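PDB 6EI6: coiled-coil and C2 domain-containing protein 1-like from Drosophila melanogaster, which binds monophosphorylated phosphoinositides through its C2 domain and regulates the ESCRT-III protein shrb in endosomal sorting, probably by preventing its inappropriate polymerisation. Local coordinates for residues Tyr141-Phe146 / Glu196-Gly201; Val124-Ser129 / Ser166-Glu171; Asp137-Val142 / Val160-Ser165. All coordinates share one frame; numbering follows the deposited sequence.

Contact 1 (Tyr141-Phe146 / Glu196-Gly201); sequences YVRVEF and EIYSRG. With SO4 (sulfate ion), chain D.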
# COMPACT_ATOMS: atom_id res chain seq x y z
N TYR A 141 -16.98 18.14 -2.79
CA TYR A 141 -16.46 17.67 -1.52
C TYR A 141 -16.47 16.15 -1.57
O TYR A 141 -17.16 15.54 -2.39
CB TYR A 141 -17.27 18.24 -0.34
CG TYR A 141 -18.67 17.69 -0.24
CD1 TYR A 141 -19.72 18.26 -0.95
CD2 TYR A 141 -18.94 16.59 0.56
CE1 TYR A 141 -21.00 17.74 -0.87
CE2 TYR A 141 -20.21 16.07 0.64
CZ TYR A 141 -21.24 16.65 -0.08
OH TYR A 141 -22.51 16.12 0.00
N VAL A 142 -15.68 15.52 -0.70
CA VAL A 142 -15.50 14.07 -0.71
C VAL A 142 -15.85 13.52 0.66
O VAL A 142 -15.37 14.02 1.68
CB VAL A 142 -14.05 13.69 -1.10
CG1 VAL A 142 -13.92 12.19 -1.29
CG2 VAL A 142 -13.61 14.44 -2.35
N ARG A 143 -16.71 12.50 0.69
CA ARG A 143 -17.01 11.75 1.90
C ARG A 143 -16.11 10.53 1.99
O ARG A 143 -15.86 9.85 0.99
CB ARG A 143 -18.45 11.28 1.92
CG ARG A 143 -19.48 12.37 1.85
CD ARG A 143 -20.87 11.82 2.21
NE ARG A 143 -21.87 12.87 2.26
CZ ARG A 143 -21.96 13.79 3.23
NH1 ARG A 143 -21.09 13.79 4.24
NH2 ARG A 143 -22.92 14.71 3.17
N VAL A 144 -15.64 10.24 3.21
CA VAL A 144 -14.73 9.13 3.47
C VAL A 144 -15.41 8.20 4.46
O VAL A 144 -15.91 8.65 5.49
CB VAL A 144 -13.38 9.61 4.02
CG1 VAL A 144 -12.49 8.40 4.34
CG2 VAL A 144 -12.71 10.59 3.04
N GLU A 145 -15.42 6.91 4.14
CA GLU A 145 -16.04 5.90 4.98
C GLU A 145 -15.02 4.80 5.23
O GLU A 145 -14.60 4.11 4.29
CB GLU A 145 -17.30 5.36 4.31
CG GLU A 145 -18.00 4.27 5.09
CD GLU A 145 -19.38 4.02 4.58
OE1 GLU A 145 -19.74 4.59 3.53
OE2 GLU A 145 -20.12 3.24 5.22
N PHE A 146 -14.61 4.64 6.49
CA PHE A 146 -13.59 3.67 6.88
C PHE A 146 -14.23 2.62 7.80
O PHE A 146 -14.75 2.99 8.86
CB PHE A 146 -12.43 4.37 7.60
CG PHE A 146 -11.33 3.44 8.00
CD1 PHE A 146 -11.47 2.60 9.10
CD2 PHE A 146 -10.17 3.36 7.25
CE1 PHE A 146 -10.48 1.71 9.45
CE2 PHE A 146 -9.17 2.46 7.59
CZ PHE A 146 -9.32 1.64 8.69
N GLU A 196 -16.59 9.03 -1.67
CA GLU A 196 -17.71 9.48 -2.49
C GLU A 196 -17.52 10.94 -2.86
O GLU A 196 -17.37 11.79 -1.98
CB GLU A 196 -19.03 9.25 -1.76
CG GLU A 196 -19.34 7.79 -1.66
CD GLU A 196 -20.54 7.50 -0.79
OE1 GLU A 196 -21.09 8.46 -0.22
OE2 GLU A 196 -20.93 6.32 -0.66
N ILE A 197 -17.50 11.24 -4.16
CA ILE A 197 -17.25 12.59 -4.64
C ILE A 197 -18.59 13.24 -4.97
O ILE A 197 -19.37 12.72 -5.77
CB ILE A 197 -16.31 12.58 -5.85
CG1 ILE A 197 -14.94 12.02 -5.46
CG2 ILE A 197 -16.13 13.99 -6.37
CD1 ILE A 197 -14.79 10.50 -5.66
N TYR A 198 -18.87 14.37 -4.33
CA TYR A 198 -20.18 15.01 -4.46
C TYR A 198 -20.04 16.42 -5.00
O TYR A 198 -19.12 17.15 -4.61
CB TYR A 198 -20.90 15.07 -3.12
CG TYR A 198 -21.59 13.79 -2.69
CD1 TYR A 198 -22.89 13.52 -3.08
CD2 TYR A 198 -20.95 12.88 -1.87
CE1 TYR A 198 -23.53 12.36 -2.67
CE2 TYR A 198 -21.59 11.73 -1.45
CZ TYR A 198 -22.87 11.48 -1.86
OH TYR A 198 -23.49 10.32 -1.44
N SER A 199 -20.95 16.79 -5.90
CA SER A 199 -21.11 18.19 -6.29
C SER A 199 -22.12 18.86 -5.36
O SER A 199 -23.11 18.22 -4.95
CB SER A 199 -21.58 18.33 -7.74
OG SER A 199 -22.93 17.94 -7.87
N ARG A 200 -21.86 20.12 -5.01
CA ARG A 200 -22.68 20.84 -4.03
C ARG A 200 -23.83 21.53 -4.76
O ARG A 200 -23.65 22.59 -5.37
CB ARG A 200 -21.84 21.86 -3.26
CG ARG A 200 -22.39 22.25 -1.90
CD ARG A 200 -22.91 23.69 -1.91
NE ARG A 200 -21.89 24.69 -2.29
CZ ARG A 200 -21.12 25.36 -1.44
NH1 ARG A 200 -21.23 25.17 -0.12
NH2 ARG A 200 -20.23 26.24 -1.90
N GLY A 201 -25.01 20.91 -4.70
CA GLY A 201 -26.20 21.55 -5.24
C GLY A 201 -26.52 22.82 -4.46
O GLY A 201 -26.36 22.88 -3.24
S SO4 D . -23.68 15.60 7.11
O1 SO4 D . -22.43 16.07 6.49
O2 SO4 D . -23.42 14.36 7.86
O3 SO4 D . -24.21 16.62 8.02
O4 SO4 D . -24.67 15.34 6.06

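Contact 2 (Val124-Ser129 / Ser166-Glu171); sequences VVRGIS and SPDYDE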
# COMPACT_ATOMS: atom_id res chain seq x y z
N VAL A 124 -7.05 12.86 1.39
CA VAL A 124 -7.73 13.15 0.14
C VAL A 124 -6.93 14.27 -0.52
O VAL A 124 -6.88 15.39 -0.01
CB VAL A 124 -9.20 13.55 0.37
CG1 VAL A 124 -9.95 13.65 -0.96
CG2 VAL A 124 -9.90 12.55 1.28
N VAL A 125 -6.28 13.96 -1.63
CA VAL A 125 -5.25 14.83 -2.19
C VAL A 125 -5.80 15.77 -3.26
O VAL A 125 -5.44 16.94 -3.31
CB VAL A 125 -4.07 13.99 -2.72
CG1 VAL A 125 -3.00 14.90 -3.29
CG2 VAL A 125 -3.50 13.12 -1.62
N ARG A 126 -6.61 15.26 -4.19
CA ARG A 126 -7.06 16.13 -5.27
C ARG A 126 -7.95 15.33 -6.19
O ARG A 126 -7.86 14.10 -6.27
CB ARG A 126 -5.90 16.75 -6.09
CG ARG A 126 -5.02 15.76 -6.84
CD ARG A 126 -3.87 16.41 -7.61
NE ARG A 126 -3.51 15.59 -8.78
CZ ARG A 126 -2.40 15.72 -9.50
NH1 ARG A 126 -1.49 16.64 -9.20
NH2 ARG A 126 -2.19 14.91 -10.55
N GLY A 127 -8.84 16.04 -6.88
CA GLY A 127 -9.57 15.51 -8.01
C GLY A 127 -8.92 16.00 -9.29
O GLY A 127 -8.25 17.03 -9.31
N ILE A 128 -9.11 15.23 -10.35
CA ILE A 128 -8.43 15.46 -11.61
C ILE A 128 -9.49 15.38 -12.69
O ILE A 128 -9.91 14.28 -13.06
CB ILE A 128 -7.30 14.45 -11.88
CG1 ILE A 128 -6.44 14.24 -10.63
CG2 ILE A 128 -6.47 14.90 -13.06
CD1 ILE A 128 -5.13 13.51 -10.92
N SER A 129 -9.95 16.53 -13.17
CA SER A 129 -10.78 16.63 -14.37
C SER A 129 -12.02 15.74 -14.29
O SER A 129 -12.24 14.85 -15.12
CB SER A 129 -9.93 16.32 -15.60
OG SER A 129 -8.69 17.00 -15.49
N SER A 166 -10.91 20.22 -11.21
CA SER A 166 -9.73 19.51 -10.71
C SER A 166 -9.41 20.06 -9.32
O SER A 166 -8.41 20.77 -9.13
CB SER A 166 -8.54 19.67 -11.66
OG SER A 166 -8.76 18.97 -12.89
N PRO A 167 -10.25 19.76 -8.34
CA PRO A 167 -10.07 20.30 -6.99
C PRO A 167 -8.76 19.86 -6.35
O PRO A 167 -8.26 18.75 -6.59
CB PRO A 167 -11.25 19.73 -6.21
CG PRO A 167 -11.75 18.59 -7.00
CD PRO A 167 -11.46 18.92 -8.43
N ASP A 168 -8.26 20.71 -5.46
CA ASP A 168 -7.08 20.41 -4.66
C ASP A 168 -7.47 20.43 -3.18
O ASP A 168 -7.04 21.33 -2.45
CB ASP A 168 -5.94 21.41 -4.97
CG ASP A 168 -5.09 20.98 -6.17
OD1 ASP A 168 -4.82 21.83 -7.05
OD2 ASP A 168 -4.67 19.80 -6.23
N TYR A 169 -8.28 19.46 -2.75
CA TYR A 169 -8.38 19.15 -1.32
C TYR A 169 -7.02 18.75 -0.78
O TYR A 169 -6.23 18.11 -1.46
CB TYR A 169 -9.35 17.99 -1.07
CG TYR A 169 -10.52 17.84 -2.02
CD1 TYR A 169 -11.73 18.50 -1.79
CD2 TYR A 169 -10.43 17.01 -3.13
CE1 TYR A 169 -12.81 18.34 -2.65
CE2 TYR A 169 -11.51 16.86 -4.00
CZ TYR A 169 -12.69 17.52 -3.75
OH TYR A 169 -13.74 17.36 -4.62
N ASP A 170 -6.73 19.08 0.46
CA ASP A 170 -5.47 18.60 1.02
C ASP A 170 -5.71 18.31 2.49
O ASP A 170 -5.08 18.90 3.36
CB ASP A 170 -4.34 19.59 0.84
CG ASP A 170 -3.76 19.53 -0.56
OD1 ASP A 170 -3.45 18.42 -1.03
OD2 ASP A 170 -3.64 20.60 -1.20
N GLU A 171 -6.63 17.40 2.74
CA GLU A 171 -7.12 17.16 4.08
C GLU A 171 -6.78 15.76 4.52
O GLU A 171 -6.94 14.80 3.75
CB GLU A 171 -8.64 17.38 4.17
CG GLU A 171 -9.01 18.82 4.46
CD GLU A 171 -10.49 19.07 4.25
OE1 GLU A 171 -11.29 18.67 5.15
OE2 GLU A 171 -10.84 19.66 3.20

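Contact 3 (Asp137-Val142 / Val160-Ser165); sequences DVDTYV and VIRDTS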
# COMPACT_ATOMS: atom_id res chain seq x y z
N ASP A 137 -17.43 26.76 -11.29
CA ASP A 137 -18.33 26.34 -10.21
C ASP A 137 -19.12 25.07 -10.49
O ASP A 137 -20.35 25.05 -10.53
CB ASP A 137 -19.32 27.44 -9.80
CG ASP A 137 -19.93 27.20 -8.39
OD1 ASP A 137 -19.66 28.04 -7.49
OD2 ASP A 137 -20.69 26.22 -8.17
N VAL A 138 -18.37 24.00 -10.74
CA VAL A 138 -18.65 22.76 -10.05
C VAL A 138 -17.98 22.91 -8.68
O VAL A 138 -16.83 23.35 -8.58
CB VAL A 138 -18.14 21.55 -10.85
CG1 VAL A 138 -16.63 21.35 -10.74
CG2 VAL A 138 -18.93 20.31 -10.48
N ASP A 139 -18.77 22.73 -7.62
CA ASP A 139 -18.27 22.75 -6.25
C ASP A 139 -18.33 21.32 -5.75
O ASP A 139 -19.34 20.63 -5.95
CB ASP A 139 -19.09 23.66 -5.34
CG ASP A 139 -19.06 25.11 -5.77
OD1 ASP A 139 -18.05 25.54 -6.38
OD2 ASP A 139 -20.04 25.85 -5.48
N THR A 140 -17.25 20.87 -5.11
CA THR A 140 -17.13 19.45 -4.78
C THR A 140 -16.63 19.28 -3.36
O THR A 140 -15.99 20.16 -2.79
CB THR A 140 -16.20 18.73 -5.75
OG1 THR A 140 -15.10 19.59 -6.07
CG2 THR A 140 -16.93 18.38 -7.03
N TYR A 141 -16.98 18.14 -2.79
CA TYR A 141 -16.46 17.67 -1.52
C TYR A 141 -16.47 16.15 -1.57
O TYR A 141 -17.16 15.54 -2.39
CB TYR A 141 -17.27 18.24 -0.34
CG TYR A 141 -18.67 17.69 -0.24
CD1 TYR A 141 -19.72 18.26 -0.95
CD2 TYR A 141 -18.94 16.59 0.56
CE1 TYR A 141 -21.00 17.74 -0.87
CE2 TYR A 141 -20.21 16.07 0.64
CZ TYR A 141 -21.24 16.65 -0.08
OH TYR A 141 -22.51 16.12 0.00
N VAL A 142 -15.68 15.52 -0.70
CA VAL A 142 -15.50 14.07 -0.71
C VAL A 142 -15.85 13.52 0.66
O VAL A 142 -15.37 14.02 1.68
CB VAL A 142 -14.05 13.69 -1.10
CG1 VAL A 142 -13.92 12.19 -1.29
CG2 VAL A 142 -13.61 14.44 -2.35
N VAL A 160 -15.56 22.07 1.12
CA VAL A 160 -16.10 22.24 -0.21
C VAL A 160 -15.13 23.18 -0.92
O VAL A 160 -15.08 24.39 -0.63
CB VAL A 160 -17.54 22.79 -0.21
CG1 VAL A 160 -18.10 22.85 -1.63
CG2 VAL A 160 -18.45 21.94 0.71
N ILE A 161 -14.32 22.64 -1.82
CA ILE A 161 -13.63 23.51 -2.76
C ILE A 161 -14.68 24.09 -3.70
O ILE A 161 -15.71 23.46 -3.98
CB ILE A 161 -12.53 22.76 -3.53
CG1 ILE A 161 -13.13 21.66 -4.41
CG2 ILE A 161 -11.50 22.21 -2.58
CD1 ILE A 161 -13.59 22.12 -5.81
N ARG A 162 -14.42 25.31 -4.18
CA ARG A 162 -15.35 26.01 -5.04
C ARG A 162 -14.68 26.26 -6.38
O ARG A 162 -13.52 26.67 -6.43
CB ARG A 162 -15.84 27.32 -4.39
CG ARG A 162 -16.76 27.13 -3.16
CD ARG A 162 -16.88 28.41 -2.30
NE ARG A 162 -16.12 28.33 -1.05
CZ ARG A 162 -15.56 29.38 -0.43
NH1 ARG A 162 -15.70 30.60 -0.94
NH2 ARG A 162 -14.88 29.20 0.70
N ASP A 163 -15.41 25.95 -7.45
CA ASP A 163 -15.14 26.46 -8.79
C ASP A 163 -13.92 25.82 -9.45
O ASP A 163 -12.98 26.52 -9.82
CB ASP A 163 -14.96 27.99 -8.75
CG ASP A 163 -16.17 28.73 -8.17
OD1 ASP A 163 -17.17 28.08 -7.78
OD2 ASP A 163 -16.11 29.97 -8.07
N THR A 164 -13.94 24.49 -9.61
CA THR A 164 -12.91 23.80 -10.37
C THR A 164 -13.25 22.33 -10.61
O THR A 164 -13.70 21.63 -9.70
CB THR A 164 -11.54 23.89 -9.68
OG1 THR A 164 -10.64 22.96 -10.28
CG2 THR A 164 -11.64 23.59 -8.19
N SER A 165 -13.01 21.87 -11.84
CA SER A 165 -13.14 20.46 -12.21
C SER A 165 -12.00 19.60 -11.67
O SER A 165 -12.10 18.37 -11.69
CB SER A 165 -13.18 20.34 -13.74
OG SER A 165 -13.47 19.03 -14.19

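Contact 1 (Tyr141-Phe146 / Glu196-Gly201)
Tyr141 and Tyr198 form a hydrogen-bonded antiparallel pair in one sheet of the C2 domain. Tyr198 N gives a nearly straight bond to Tyr141 O (2.8 Å, 167° at the hydrogen), and Tyr141 N answers to Tyr198 O. Arg143 and Glu196 form the next such pair through their backbones. Between them, Val142 CA makes a CH...O contact with Glu196 O (3.2 Å).

Tyr198 CB lies over one face of the Tyr141 ring, 3.8 Å from the ring centroid, as a CH-pi contact. The two ring planes are only 11° apart but slid, and barely overlap. Tyr141 CG sits between its backbone N and carbonyl carbon (chi1 69°), which brings the ring across toward Tyr198. Arg143 runs extended past the Tyr198 ring, CD 3.7 Å from CE2, and Tyr141 CE2 lies over the centre of its guanidinium.

Tyr198 OH bonds Glu196 OE1 at 3.3 Å, from above the carboxylate plane. Replacing Tyr198 by alanine would take away this hydroxyl and the ring beside Arg143 CD, and would probably leave the carboxylate without this partner and the arginine held on the Tyr141 side. Arg143 NH1 makes a weak bond to O1 of a sulfate, probably from the crystallisation liquor, that Lys157 also binds. Tyr141 OH bonds Asp207.

On the other face, Val142 packs on Phe195 and Tyr169. Strand 155-157 flanks strand 140-145 on its far side, and strand 208-216 borders strand 192-199.

Contact 2 (Val124-Ser129 / Ser166-Glu171)
Val124 pairs with Glu171 where the loop after strand 155-157 enters strand 171-176, at an edge of one sheet of the C2 beta sandwich. Val124 N bonds Glu171 O at 3.1 Å. The return bond from Glu171 N to Val124 O is weak. Val124 CG1, anti to its own nitrogen (chi1 -171°), reaches Tyr169 CD2 at 4.0 Å, on the side of the sheet that also meets Val142 and Val144.

This pair is the one beta bridge between the two segments. At Val125 and Arg126, which both face Glu244 of strand 241-249, strand 119-128 has a classic beta bulge.

Arg126 and Asp168 lie side by side and point the same way. Asp168 OD2 is 3.3 Å from Arg126 CB, but the charged ends do not meet. The arginine chain runs on, extended, to a salt bridge with Glu244.

At Gly127 backbone hydrogen bonding resumes. Its N bonds Pro167 O at 2.8 Å, with the donor tilted 24° from the carbonyl plane. Pro167 CG packs 3.9 Å from Gly127 CA. Pro167 CB also covers one face of the Tyr169 ring, toward its rim. The ring's hydroxyl goes to Tyr130, with a weaker bond to Thr140.

Beyond Ile128 the strand ends, and Ser129 lies in the loop. Its two donors converge on one hydroxyl oxygen: Ser166 OG takes the Ser129 N bond at 2.7 Å and a longer one from Ser129 OG at 3.3 Å.

Contact 3 (Asp137-Val142 / Val160-Ser165)
Thr140 and Ile161 form a single antiparallel bridge, with Thr140 N to Ile161 O at 3.2 Å and a weak return bond from Ile161 N to Thr140 O. It joins the start of strand 140-145 to the loop after strand 155-157, at one end of the C2 beta sandwich. Farther out, Val138 O takes a bond from Thr164 N, 3.3 Å and in the carbonyl plane, and a weak one from Asp163 N.

Side by side with Thr140, Ile161 turns its CG1 branch between its own nitrogen and carbonyl carbon (chi1 64°). This puts CD1 beside Thr140 OG1. The hydroxyl has its polar partner in Tyr169, through a weak bond. Val160 covers the other side of the bridge: CG2 lies 4.0 Å from Tyr141 CB, and CG1 touches Asp139 CB. Val138 CG1 reaches the backbone of Thr164.

Three acidic residues gather at the tip. The Asp139 and Asp163 carboxylates run alongside each other, planes 19° apart, and Asp137 crosses toward Asp163. Such crowding would probably raise the affinity of one of them for a proton. Arg200 offers Asp139 a long, weak ion pair. Within the contact, Asp139 OD1 is met nearly along its C-O bond by Asp163 N, at 2.9 Å.

Overall arrangement
From the N terminus, strand 119-128 comes first, then strand 140-145, the loop at 160-171 and strand 192-199. Contact 2 closes the loop from 124-129 to 166-171. Contact 3 is nested inside it and joins 137-142 to 160-165. Contact 1 starts from the same strand as contact 3 but runs on to 196-201, so it crosses contact 2. Contacts 1 and 3 share Tyr141 and Val142 and are joined by a probable hydrogen bond from Arg200 N to Asp139 O. Contact 2 belongs to the facing sheet. Tyr169 bridges the two sheets, with its ring against Val142 and its hydroxyl near Thr140.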